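Local coordinates for protein citrate lyase (Yersinia pestis, PDB 3QLL) that probably acts as a magnesium-dependent lyase of the citrate lyase beta-subunit (CitE-like) family, built on a closed eight-stranded parallel beta/alpha barrel, at residues Lys137-Ala141 with Ser175-Ala179; Ile164-Arg168 with Asp192-Ile197; Pro223-Phe229 with Phe250-Ile256; Leu238-Leu243 with Thr263-Phe268. One frame throughout, in Å; residues are numbered along the deposited sequence.

Contact 1. Residues Lys137-Ala141 with Ser175-Ala179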
loop_
_atom_site.group_PDB
_atom_site.type_symbol
_atom_site.label_atom_id
_atom_site.label_comp_id
_atom_site.label_asym_id
_atom_site.label_seq_id
_atom_site.Cartn_x
_atom_site.Cartn_y
_atom_site.Cartn_z
ATOM N N LYS A 137 14.164 -12.113 10.307
ATOM C CA LYS A 137 14.253 -12.078 8.863
ATOM C C LYS A 137 13.430 -13.185 8.187
ATOM O O LYS A 137 13.917 -13.867 7.288
ATOM C CB LYS A 137 15.721 -12.143 8.424
ATOM C CG LYS A 137 16.048 -11.188 7.301
ATOM C CD LYS A 137 17.450 -11.406 6.731
ATOM C CE LYS A 137 17.765 -10.391 5.626
ATOM N NZ LYS A 137 17.613 -8.952 6.044
ATOM N N THR A 138 12.187 -13.362 8.618
ATOM C CA THR A 138 11.287 -14.310 7.977
ATOM C C THR A 138 10.907 -13.762 6.599
ATOM O O THR A 138 10.465 -12.604 6.485
ATOM C CB THR A 138 10.039 -14.516 8.815
ATOM O OG1 THR A 138 10.435 -15.086 10.057
ATOM C CG2 THR A 138 9.067 -15.475 8.117
ATOM N N GLU A 139 11.234 -14.539 5.556
ATOM C CA GLU A 139 11.138 -14.016 4.186
ATOM C C GLU A 139 10.292 -14.879 3.266
ATOM O O GLU A 139 10.090 -14.559 2.092
ATOM C CB GLU A 139 12.520 -13.798 3.602
ATOM C CG GLU A 139 13.163 -12.514 4.174
ATOM C CD GLU A 139 14.476 -12.157 3.499
ATOM O OE1 GLU A 139 15.206 -13.063 3.048
ATOM O OE2 GLU A 139 14.760 -10.972 3.365
ATOM N N SER A 140 9.738 -15.954 3.804
ATOM C CA SER A 140 8.947 -16.861 2.984
ATOM C C SER A 140 8.167 -17.752 3.889
ATOM O O SER A 140 8.429 -17.814 5.079
ATOM C CB SER A 140 9.850 -17.735 2.086
ATOM O OG SER A 140 10.323 -18.834 2.867
ATOM N N ALA A 141 7.194 -18.429 3.296
ATOM C CA ALA A 141 6.384 -19.372 4.035
ATOM C C ALA A 141 7.224 -20.601 4.449
ATOM O O ALA A 141 7.053 -21.176 5.536
ATOM C CB ALA A 141 5.153 -19.807 3.152
ATOM N N SER A 175 1.704 -14.763 2.154
ATOM C CA SER A 175 1.978 -16.189 2.190
ATOM C C SER A 175 2.644 -16.641 3.503
ATOM O O SER A 175 2.425 -17.787 3.896
ATOM C CB SER A 175 2.800 -16.617 0.959
ATOM O OG SER A 175 4.166 -16.291 0.999
ATOM N N ILE A 176 3.479 -15.796 4.123
ATOM C CA ILE A 176 4.084 -16.065 5.447
ATOM C C ILE A 176 3.042 -16.200 6.572
ATOM O O ILE A 176 3.162 -17.061 7.443
ATOM C CB ILE A 176 5.120 -14.961 5.809
ATOM C CG1 ILE A 176 6.324 -15.103 4.882
ATOM C CG2 ILE A 176 5.505 -15.005 7.303
ATOM C CD1 ILE A 176 7.262 -13.895 4.860
ATOM N N ALA A 177 2.087 -15.267 6.604
ATOM C CA ALA A 177 1.017 -15.255 7.627
ATOM C C ALA A 177 0.096 -16.471 7.511
ATOM O O ALA A 177 -0.510 -16.868 8.487
ATOM C CB ALA A 177 0.208 -13.964 7.559
ATOM N N ALA A 178 0.087 -17.106 6.339
ATOM C CA ALA A 178 -0.756 -18.258 6.082
ATOM C C ALA A 178 0.083 -19.558 6.097
ATOM O O ALA A 178 -0.415 -20.648 5.737
ATOM C CB ALA A 178 -1.486 -18.098 4.738
ATOM N N ALA A 179 1.345 -19.444 6.502
ATOM C CA ALA A 179 2.309 -20.554 6.280
ATOM C C ALA A 179 2.027 -21.849 7.051
ATOM O O ALA A 179 2.355 -22.922 6.583
ATOM C CB ALA A 179 3.745 -20.071 6.583
#
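With chi1 at -69°, Ile176 swings CG1 away from its own carbonyl carbon and, through an extended chi2, carries CD1 along the backbone of Glu139 and Ser140, while CG2 is left to meet Thr138. Thr138 answers with its methyl: chi1 of -63° places CG2 anti to the backbone N, and its CG2 lies 3.7 Å from CG2 of Ile176, the two side chains crossing obliquely. OG1 of Thr138 turns back to the end of strand 132-135 and hydrogen-bonds to the Leu135 carbonyl. Further along the isoleucine, CD1 of Ile176 stands 3.6 Å from atom C of Glu139, and CG1 of Ile176 is 3.4 Å from atom C of Ser140. One branched side chain thus lies against a run of peptide groups as well as a methyl. In the beta/alpha barrel, this joins the loop between strand 132-135 and helix 141-150 to the short helix 173-177 and the turn that follows it, and Leu144 of helix 141-150 touches both Ile176 and Ala179. The alanines continue the seam: CB of Ala141 packs 3.7 Å from CB of Ala179, and the same Ala141 CB sits 3.5 Å from the carbonyl O of Ser175. Glu139 and Ser140 direct CB away from the helix; OE2 of Glu139 bonds to Ser166 OG, and Ser140 OG to His143 ND1.

Contact 2. Residues Ile164-Arg168 with Asp192-Ile197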
loop_
_atom_site.group_PDB
_atom_site.type_symbol
_atom_site.label_atom_id
_atom_site.label_comp_id
_atom_site.label_asym_id
_atom_site.label_seq_id
_atom_site.Cartn_x
_atom_site.Cartn_y
_atom_site.Cartn_z
ATOM N N ILE A 164 8.910 -9.700 10.318
ATOM C CA ILE A 164 8.926 -9.115 9.003
ATOM C C ILE A 164 9.789 -7.846 9.062
ATOM O O ILE A 164 9.365 -6.822 9.563
ATOM C CB ILE A 164 7.494 -8.799 8.540
ATOM C CG1 ILE A 164 6.640 -10.068 8.644
ATOM C CG2 ILE A 164 7.408 -8.343 7.098
ATOM C CD1 ILE A 164 6.992 -11.157 7.621
ATOM N N GLU A 165 11.044 -7.960 8.627
ATOM C CA GLU A 165 11.983 -6.826 8.711
ATOM C C GLU A 165 12.619 -6.475 7.354
ATOM O O GLU A 165 13.628 -5.791 7.321
ATOM C CB GLU A 165 13.092 -7.069 9.741
ATOM C CG GLU A 165 13.494 -8.521 9.941
ATOM C CD GLU A 165 14.396 -8.722 11.156
ATOM O OE1 GLU A 165 14.664 -7.756 11.927
ATOM O OE2 GLU A 165 14.778 -9.881 11.391
ATOM N N SER A 166 12.167 -7.088 6.268
ATOM C CA SER A 166 12.794 -6.823 4.950
ATOM C C SER A 166 11.770 -6.636 3.830
ATOM O O SER A 166 10.629 -7.073 3.952
ATOM C CB SER A 166 13.770 -7.955 4.607
ATOM O OG SER A 166 13.066 -9.179 4.445
ATOM N N VAL A 167 12.168 -5.954 2.755
ATOM C CA VAL A 167 11.312 -5.833 1.582
ATOM C C VAL A 167 10.862 -7.217 1.048
ATOM O O VAL A 167 9.692 -7.405 0.672
ATOM C CB VAL A 167 12.010 -5.059 0.456
ATOM C CG1 VAL A 167 11.188 -5.168 -0.825
ATOM C CG2 VAL A 167 12.173 -3.614 0.848
ATOM N N ARG A 168 11.797 -8.159 0.961
ATOM C CA ARG A 168 11.438 -9.504 0.530
ATOM C C ARG A 168 10.363 -10.159 1.436
ATOM O O ARG A 168 9.354 -10.694 0.934
ATOM C CB ARG A 168 12.704 -10.353 0.490
ATOM C CG ARG A 168 12.634 -11.650 -0.237
ATOM C CD ARG A 168 13.997 -12.363 -0.184
ATOM N NE ARG A 168 14.936 -11.876 -1.194
ATOM C CZ ARG A 168 14.929 -12.318 -2.452
ATOM N NH1 ARG A 168 14.016 -13.217 -2.822
ATOM N NH2 ARG A 168 15.798 -11.853 -3.344
ATOM N N ASP A 192 15.146 -2.536 10.673
ATOM C CA ASP A 192 15.697 -3.227 9.492
ATOM C C ASP A 192 14.936 -2.940 8.197
ATOM O O ASP A 192 15.542 -2.799 7.123
ATOM C CB ASP A 192 15.793 -4.730 9.746
ATOM C CG ASP A 192 17.006 -5.094 10.606
ATOM O OD1 ASP A 192 18.074 -4.486 10.395
ATOM O OD2 ASP A 192 16.898 -5.956 11.509
HETATM N N MSE A 193 13.613 -2.834 8.315
HETATM C CA MSE A 193 12.715 -2.495 7.200
HETATM C C MSE A 193 13.094 -1.125 6.594
HETATM O O MSE A 193 13.316 -1.014 5.392
HETATM C CB MSE A 193 11.250 -2.499 7.677
HETATM C CG MSE A 193 10.195 -2.270 6.538
HETATM SE SE MSE A 193 10.311 -3.845 5.341
HETATM C CE MSE A 193 9.236 -5.119 6.427
ATOM N N ALA A 194 13.227 -0.106 7.451
ATOM C CA ALA A 194 13.676 1.226 7.009
ATOM C C ALA A 194 15.057 1.168 6.357
ATOM O O ALA A 194 15.265 1.735 5.277
ATOM C CB ALA A 194 13.691 2.214 8.203
ATOM N N ALA A 195 15.960 0.402 6.958
ATOM C CA ALA A 195 17.310 0.290 6.426
ATOM C C ALA A 195 17.318 -0.451 5.092
ATOM O O ALA A 195 18.010 -0.051 4.191
ATOM C CB ALA A 195 18.243 -0.416 7.447
ATOM N N ASP A 196 16.507 -1.486 4.960
ATOM C CA ASP A 196 16.422 -2.285 3.719
ATOM C C ASP A 196 15.847 -1.435 2.572
ATOM O O ASP A 196 16.240 -1.535 1.429
ATOM C CB ASP A 196 15.560 -3.547 3.962
ATOM C CG ASP A 196 15.865 -4.705 2.997
ATOM O OD1 ASP A 196 17.055 -4.985 2.749
ATOM O OD2 ASP A 196 14.933 -5.396 2.534
ATOM N N ILE A 197 14.932 -0.554 2.910
ATOM C CA ILE A 197 14.258 0.311 1.948
ATOM C C ILE A 197 15.171 1.531 1.682
ATOM O O ILE A 197 15.086 2.177 0.639
ATOM C CB ILE A 197 12.870 0.757 2.527
ATOM C CG1 ILE A 197 11.908 -0.422 2.562
ATOM C CG2 ILE A 197 12.258 1.908 1.797
ATOM C CD1 ILE A 197 10.700 -0.162 3.446
HETATM O O HOH W 1 14.346 -7.755 1.293
#
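Glu165 and Asp192 bring their carboxylates together side by side, OE1 of Glu165 only 2.9 Å from OD2 of Asp192, with the two planes turned 64° apart. The paired carboxylates are consistent with a shared magnesium site, both residues being predicted ligands; Glu165 is also a predicted substrate contact. The other oxygen of Glu165, OE2, is held by the backbone N of Lys137, and Arg107, a further predicted substrate residue, lies nearby. Asp192 belongs to helix 190-197, whereas Glu165 directly follows barrel strand 159-164, so the pair sits at the C-terminal end of that strand, where beta/alpha barrels carry their active sites. One turn along helix 190-197, Asp196 grips the start of helix 167-171: Val167 N donates to OD2 of Asp196 at 2.8 Å, N-H...O angle 157°, meeting the anti lone pair of that oxygen. A water extends this grip, accepting from Arg168 N and donating to the same OD2. Ser166 is the N-cap of that helix, its OG bonded to Gly169 N. Met193, present as selenomethionine, bends at chi2 and chi3, which folds CE back to 3.4 Å from the Ser166 carbonyl O and 3.8 Å from Ile164 CG2. Val167 CG2 meets Ile197 CG1 at 3.6 Å, and Ser215 and Val214 of the second subunit pack on this pair.

Contact 3. Residues Pro223-Phe229 with Phe250-Ile256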
loop_
_atom_site.group_PDB
_atom_site.type_symbol
_atom_site.label_atom_id
_atom_site.label_comp_id
_atom_site.label_asym_id
_atom_site.label_seq_id
_atom_site.Cartn_x
_atom_site.Cartn_y
_atom_site.Cartn_z
ATOM N N PRO A 223 -2.235 -12.067 15.900
ATOM C CA PRO A 223 -1.954 -10.672 16.240
ATOM C C PRO A 223 -0.750 -10.145 15.478
ATOM O O PRO A 223 0.171 -10.929 15.143
ATOM C CB PRO A 223 -1.637 -10.714 17.724
ATOM C CG PRO A 223 -1.180 -12.089 17.976
ATOM C CD PRO A 223 -1.824 -12.988 16.965
ATOM N N ALA A 224 -0.795 -8.852 15.145
ATOM C CA ALA A 224 0.365 -8.111 14.653
ATOM C C ALA A 224 1.054 -7.464 15.837
ATOM O O ALA A 224 0.402 -6.860 16.700
ATOM C CB ALA A 224 -0.058 -7.073 13.670
ATOM N N ILE A 225 2.360 -7.650 15.933
ATOM C CA ILE A 225 3.095 -7.045 17.018
ATOM C C ILE A 225 4.022 -5.949 16.533
ATOM O O ILE A 225 4.953 -6.220 15.778
ATOM C CB ILE A 225 3.909 -8.087 17.776
ATOM C CG1 ILE A 225 2.993 -9.234 18.225
ATOM C CG2 ILE A 225 4.620 -7.433 18.961
ATOM C CD1 ILE A 225 3.731 -10.507 18.512
ATOM N N ASP A 226 3.800 -4.727 17.019
ATOM C CA ASP A 226 4.599 -3.602 16.563
ATOM C C ASP A 226 6.070 -3.684 17.015
ATOM O O ASP A 226 6.408 -4.285 18.065
ATOM C CB ASP A 226 3.978 -2.270 17.006
ATOM C CG ASP A 226 4.569 -1.068 16.256
ATOM O OD1 ASP A 226 5.090 -1.243 15.113
ATOM O OD2 ASP A 226 4.493 0.051 16.809
ATOM N N ALA A 227 6.905 -3.049 16.189
ATOM C CA ALA A 227 8.312 -2.843 16.431
ATOM C C ALA A 227 8.550 -2.150 17.760
ATOM O O ALA A 227 7.681 -1.432 18.256
ATOM C CB ALA A 227 8.925 -2.040 15.286
ATOM N N PRO A 228 9.736 -2.387 18.344
ATOM C CA PRO A 228 10.144 -1.625 19.529
ATOM C C PRO A 228 10.425 -0.166 19.167
ATOM O O PRO A 228 10.938 0.106 18.074
ATOM C CB PRO A 228 11.439 -2.315 19.979
ATOM C CG PRO A 228 11.944 -3.048 18.772
ATOM C CD PRO A 228 10.732 -3.397 17.934
ATOM N N PHE A 229 10.164 0.743 20.103
ATOM C CA PHE A 229 10.506 2.137 19.900
ATOM C C PHE A 229 11.897 2.305 20.449
ATOM O O PHE A 229 12.162 1.920 21.586
ATOM C CB PHE A 229 9.509 3.046 20.627
ATOM C CG PHE A 229 9.699 4.518 20.358
ATOM C CD1 PHE A 229 9.333 5.087 19.151
ATOM C CD2 PHE A 229 10.183 5.356 21.365
ATOM C CE1 PHE A 229 9.511 6.465 18.917
ATOM C CE2 PHE A 229 10.360 6.724 21.152
ATOM C CZ PHE A 229 10.021 7.277 19.926
ATOM N N PHE A 250 -2.599 -3.274 15.291
ATOM C CA PHE A 250 -1.643 -3.998 16.150
ATOM C C PHE A 250 -2.262 -4.295 17.536
ATOM O O PHE A 250 -3.017 -3.471 18.073
ATOM C CB PHE A 250 -0.335 -3.189 16.340
ATOM C CG PHE A 250 0.547 -3.146 15.114
ATOM C CD1 PHE A 250 1.474 -4.153 14.865
ATOM C CD2 PHE A 250 0.411 -2.131 14.184
ATOM C CE1 PHE A 250 2.265 -4.123 13.721
ATOM C CE2 PHE A 250 1.186 -2.089 13.050
ATOM C CZ PHE A 250 2.120 -3.079 12.814
ATOM N N SER A 251 -1.966 -5.480 18.079
ATOM C CA SER A 251 -2.547 -5.929 19.341
ATOM C C SER A 251 -1.510 -5.811 20.420
ATOM O O SER A 251 -1.829 -5.944 21.603
ATOM C CB SER A 251 -2.982 -7.408 19.241
ATOM O OG SER A 251 -3.868 -7.611 18.150
ATOM N N ALA A 252 -0.261 -5.611 20.012
ATOM C CA ALA A 252 0.833 -5.592 20.962
ATOM C C ALA A 252 2.001 -4.853 20.385
ATOM O O ALA A 252 2.056 -4.623 19.193
ATOM C CB ALA A 252 1.234 -6.998 21.360
ATOM N N LYS A 253 2.983 -4.577 21.225
ATOM C CA LYS A 253 4.171 -3.870 20.793
ATOM C C LYS A 253 5.417 -4.386 21.544
ATOM O O LYS A 253 5.378 -4.620 22.758
ATOM C CB LYS A 253 3.992 -2.352 21.008
ATOM C CG LYS A 253 5.151 -1.474 20.583
ATOM C CD LYS A 253 4.766 0.015 20.661
ATOM C CE LYS A 253 5.909 0.934 20.193
ATOM N NZ LYS A 253 6.207 0.802 18.737
ATOM N N ALA A 254 6.512 -4.555 20.802
ATOM C CA ALA A 254 7.769 -4.995 21.391
ATOM C C ALA A 254 8.467 -3.875 22.138
ATOM O O ALA A 254 8.132 -2.680 22.015
ATOM C CB ALA A 254 8.699 -5.576 20.314
ATOM N N ALA A 255 9.509 -4.245 22.862
ATOM C CA ALA A 255 10.179 -3.285 23.717
ATOM C C ALA A 255 11.615 -3.735 23.865
ATOM O O ALA A 255 11.907 -4.913 23.753
ATOM C CB ALA A 255 9.478 -3.182 25.089
ATOM N N ILE A 256 12.506 -2.800 24.156
ATOM C CA ILE A 256 13.916 -3.135 24.241
ATOM C C ILE A 256 14.449 -2.648 25.576
ATOM O O ILE A 256 15.639 -2.752 25.840
ATOM C CB ILE A 256 14.735 -2.516 23.065
ATOM C CG1 ILE A 256 14.106 -1.213 22.574
ATOM C CG2 ILE A 256 14.823 -3.490 21.904
ATOM C CD1 ILE A 256 14.398 -0.019 23.429
HETATM O O HOH W 2 9.021 -0.371 22.608
#
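Strands 224-226 and 252-255 run parallel with a -40° crossing angle, joined by Ser251 N to Ala224 O (3.1 Å), Asp226 N to Ala252 O (2.8 Å) and Ala254 N to Asp226 O (2.8 Å). Ile225 pairs with Ala252 on the face of the sheet that meets Trp48, and Asp226 with Lys253 on the other. There Lys253 lies alongside Asp226, fully extended until chi4 (67°) turns the ammonium toward Asp226 and the Ala227 carbonyl. NZ of Lys253 reaches OD2 of Asp226 at 2.7 Å, from well above the carboxylate plane, and also donates to the carbonyl O of Ala227 at 2.7 Å. Glu241 of helix 235-248 gives the same ammonium a second salt bridge, while OD1 of Asp226 pairs with Arg210, a network of alternating charges which probably favours the charged forms of the buried Asp226 and Lys253. Phe250 closes the other end: CB of Asp226 rests over one ring face, 4.1 Å from the centroid in a CH-pi contact, and CB of Ala224 approaches CD1 of Phe250 to 3.5 Å. Past the strands, Pro228 CD packs on Ala254 CB and Pro228 CB on Ile256 CG1, and a water bridges Phe229 N to the Ala254 carbonyl. Strand 252-255 also bonds through Lys253 and Ala255 to strand 47-52 and its approach, which closes the barrel. With helix 235-248 connecting the two strands, this is a beta-alpha-beta unit, the repeating element of the beta/alpha barrel.

Contact 4. Residues Leu238-Leu243 with Thr263-Phe268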
loop_
_atom_site.group_PDB
_atom_site.type_symbol
_atom_site.label_atom_id
_atom_site.label_comp_id
_atom_site.label_asym_id
_atom_site.label_seq_id
_atom_site.Cartn_x
_atom_site.Cartn_y
_atom_site.Cartn_z
ATOM N N LEU A 238 7.111 7.194 22.452
ATOM C CA LEU A 238 6.687 5.837 22.696
ATOM C C LEU A 238 5.172 5.736 22.776
ATOM O O LEU A 238 4.571 4.819 22.203
ATOM C CB LEU A 238 7.291 5.325 24.004
ATOM C CG LEU A 238 6.797 3.972 24.518
ATOM C CD1 LEU A 238 7.118 2.861 23.490
ATOM C CD2 LEU A 238 7.314 3.648 25.895
ATOM N N GLN A 239 4.566 6.668 23.511
ATOM C CA GLN A 239 3.111 6.749 23.669
ATOM C C GLN A 239 2.367 6.966 22.351
ATOM O O GLN A 239 1.357 6.321 22.074
ATOM C CB GLN A 239 2.735 7.870 24.660
ATOM C CG GLN A 239 3.063 7.563 26.116
ATOM C CD GLN A 239 2.859 8.731 27.075
ATOM O OE1 GLN A 239 2.687 9.897 26.652
ATOM N NE2 GLN A 239 2.980 8.455 28.374
ATOM N N SER A 240 2.865 7.921 21.585
ATOM C CA SER A 240 2.330 8.274 20.296
ATOM C C SER A 240 2.383 7.075 19.317
ATOM O O SER A 240 1.374 6.771 18.655
ATOM C CB SER A 240 3.072 9.471 19.726
ATOM O OG SER A 240 2.581 9.801 18.442
ATOM N N GLU A 241 3.557 6.425 19.216
ATOM C CA GLU A 241 3.749 5.283 18.307
ATOM C C GLU A 241 2.838 4.120 18.706
ATOM O O GLU A 241 2.209 3.452 17.822
ATOM C CB GLU A 241 5.229 4.835 18.243
ATOM C CG GLU A 241 5.482 3.731 17.218
ATOM C CD GLU A 241 6.976 3.437 16.947
ATOM O OE1 GLU A 241 7.498 2.407 17.431
ATOM O OE2 GLU A 241 7.618 4.250 16.220
ATOM N N THR A 242 2.746 3.890 20.016
ATOM C CA THR A 242 1.919 2.804 20.531
ATOM C C THR A 242 0.423 2.984 20.182
ATOM O O THR A 242 -0.233 2.065 19.694
ATOM C CB THR A 242 2.095 2.663 22.081
ATOM O OG1 THR A 242 3.490 2.580 22.384
ATOM C CG2 THR A 242 1.412 1.436 22.619
ATOM N N LEU A 243 -0.080 4.197 20.364
ATOM C CA LEU A 243 -1.447 4.546 20.007
ATOM C C LEU A 243 -1.732 4.417 18.501
ATOM O O LEU A 243 -2.773 3.893 18.092
ATOM C CB LEU A 243 -1.750 5.965 20.475
ATOM C CG LEU A 243 -2.081 6.093 21.962
ATOM C CD1 LEU A 243 -2.189 7.571 22.378
ATOM C CD2 LEU A 243 -3.323 5.289 22.344
ATOM N N THR A 263 4.072 1.621 30.089
ATOM C CA THR A 263 3.419 2.452 29.074
ATOM C C THR A 263 2.688 1.613 28.015
ATOM O O THR A 263 1.518 1.874 27.708
ATOM C CB THR A 263 4.454 3.354 28.362
ATOM O OG1 THR A 263 5.075 4.231 29.331
ATOM C CG2 THR A 263 3.791 4.194 27.323
ATOM N N ILE A 264 3.357 0.580 27.515
ATOM C CA ILE A 264 2.802 -0.268 26.480
ATOM C C ILE A 264 1.613 -1.073 27.046
ATOM O O ILE A 264 0.560 -1.196 26.400
ATOM C CB ILE A 264 3.858 -1.220 25.905
ATOM C CG1 ILE A 264 4.867 -0.451 25.040
ATOM C CG2 ILE A 264 3.191 -2.336 25.128
ATOM C CD1 ILE A 264 6.098 -1.288 24.619
ATOM N N ASN A 265 1.784 -1.639 28.238
ATOM C CA ASN A 265 0.705 -2.364 28.894
ATOM C C ASN A 265 -0.568 -1.569 29.074
ATOM O O ASN A 265 -1.656 -1.998 28.681
ATOM C CB ASN A 265 1.168 -2.900 30.248
ATOM C CG ASN A 265 2.049 -4.116 30.092
ATOM O OD1 ASN A 265 2.096 -4.705 29.015
ATOM N ND2 ASN A 265 2.716 -4.523 31.159
ATOM N N THR A 266 -0.408 -0.381 29.624
ATOM C CA THR A 266 -1.528 0.494 29.896
ATOM C C THR A 266 -2.307 0.868 28.648
ATOM O O THR A 266 -3.534 0.785 28.644
ATOM C CB THR A 266 -1.069 1.783 30.596
ATOM O OG1 THR A 266 -0.349 1.441 31.782
ATOM C CG2 THR A 266 -2.266 2.648 30.929
ATOM N N LEU A 267 -1.584 1.267 27.601
ATOM C CA LEU A 267 -2.192 1.769 26.363
ATOM C C LEU A 267 -2.924 0.669 25.552
ATOM O O LEU A 267 -3.845 0.959 24.786
ATOM C CB LEU A 267 -1.137 2.485 25.484
ATOM C CG LEU A 267 -0.637 3.839 26.045
ATOM C CD1 LEU A 267 0.412 4.498 25.152
ATOM C CD2 LEU A 267 -1.785 4.798 26.264
ATOM N N PHE A 268 -2.522 -0.583 25.757
ATOM C CA PHE A 268 -3.153 -1.743 25.125
ATOM C C PHE A 268 -4.167 -2.405 26.089
ATOM O O PHE A 268 -4.594 -3.547 25.874
ATOM C CB PHE A 268 -2.109 -2.760 24.676
ATOM C CG PHE A 268 -1.505 -2.481 23.325
ATOM C CD1 PHE A 268 -2.280 -2.525 22.164
ATOM C CD2 PHE A 268 -0.158 -2.268 23.203
ATOM C CE1 PHE A 268 -1.692 -2.328 20.893
ATOM C CE2 PHE A 268 0.437 -2.068 21.956
ATOM C CZ PHE A 268 -0.324 -2.103 20.801
#
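Two helices of the barrel's outer layer pack here largely through apolar groups of side chains: helix 235-248, which links strands 224-226 and 252-255, and helix 261-267, which follows the last strand. The axes of the short segments pass 10.1 Å apart and are inclined by 39°. At one end Leu238 and Thr263 reach tip to tip, CD2 of Leu238 lying 3.8 Å from CB of Thr263. Gln239 crosses Thr263 at about a right angle, and its CG comes to 3.7 Å from the CG2 methyl of Thr263, the aliphatic part of the glutamine making the contact. Leu267 enters from the opposing helix between Gln239 and Thr242: its CD1 lies 3.7 Å from the carbonyl O of Gln239 and 4.0 Å from CB of Thr242. Because helix 235-248 is the crossover of a beta-alpha-beta unit, its inner side is turned to strand 252-255, and Leu238 and Thr242 each touch Lys253 of that strand. The two branches of Thr242 part: with chi1 at -52°, OG1 turns back to its own helix, beside the backbone N, and CG2 faces helix 261-267. That methyl meets CE2 of Phe268 at 3.7 Å, approaching the ring obliquely. Phe268 is the first residue after helix 261-267 to leave helical backbone angles, and its ring also reaches Lys253. Toward the outside, Leu243 CD2 and Leu267 CD2 meet at 4.2 Å, while on the inner side Ile264 contacts Leu238 and, on the strand, Ala255.

The four contacts belong to a single eight-stranded parallel barrel. Contacts 1 and 2 interlock along the chain, their segments alternating, and touch through polar bonds from the loop after strand 132-135, which probably helps to place the predicted metal site. Contacts 3 and 4 alternate likewise, with centres about 10 Å apart, and helix 235-248 of contact 4 connects the two strands of contact 3. The two pairs follow in series. Contacts 2 and 3 have centres about 16 Å apart without touching, and contacts 1 and 4, about 27 Å apart, lie on opposite sides of the chain's centre. Contacts 1 and 2 lie at or beside the predicted site, the end of contact 3 approaches it, and contact 4 lies away from it on the outer layer.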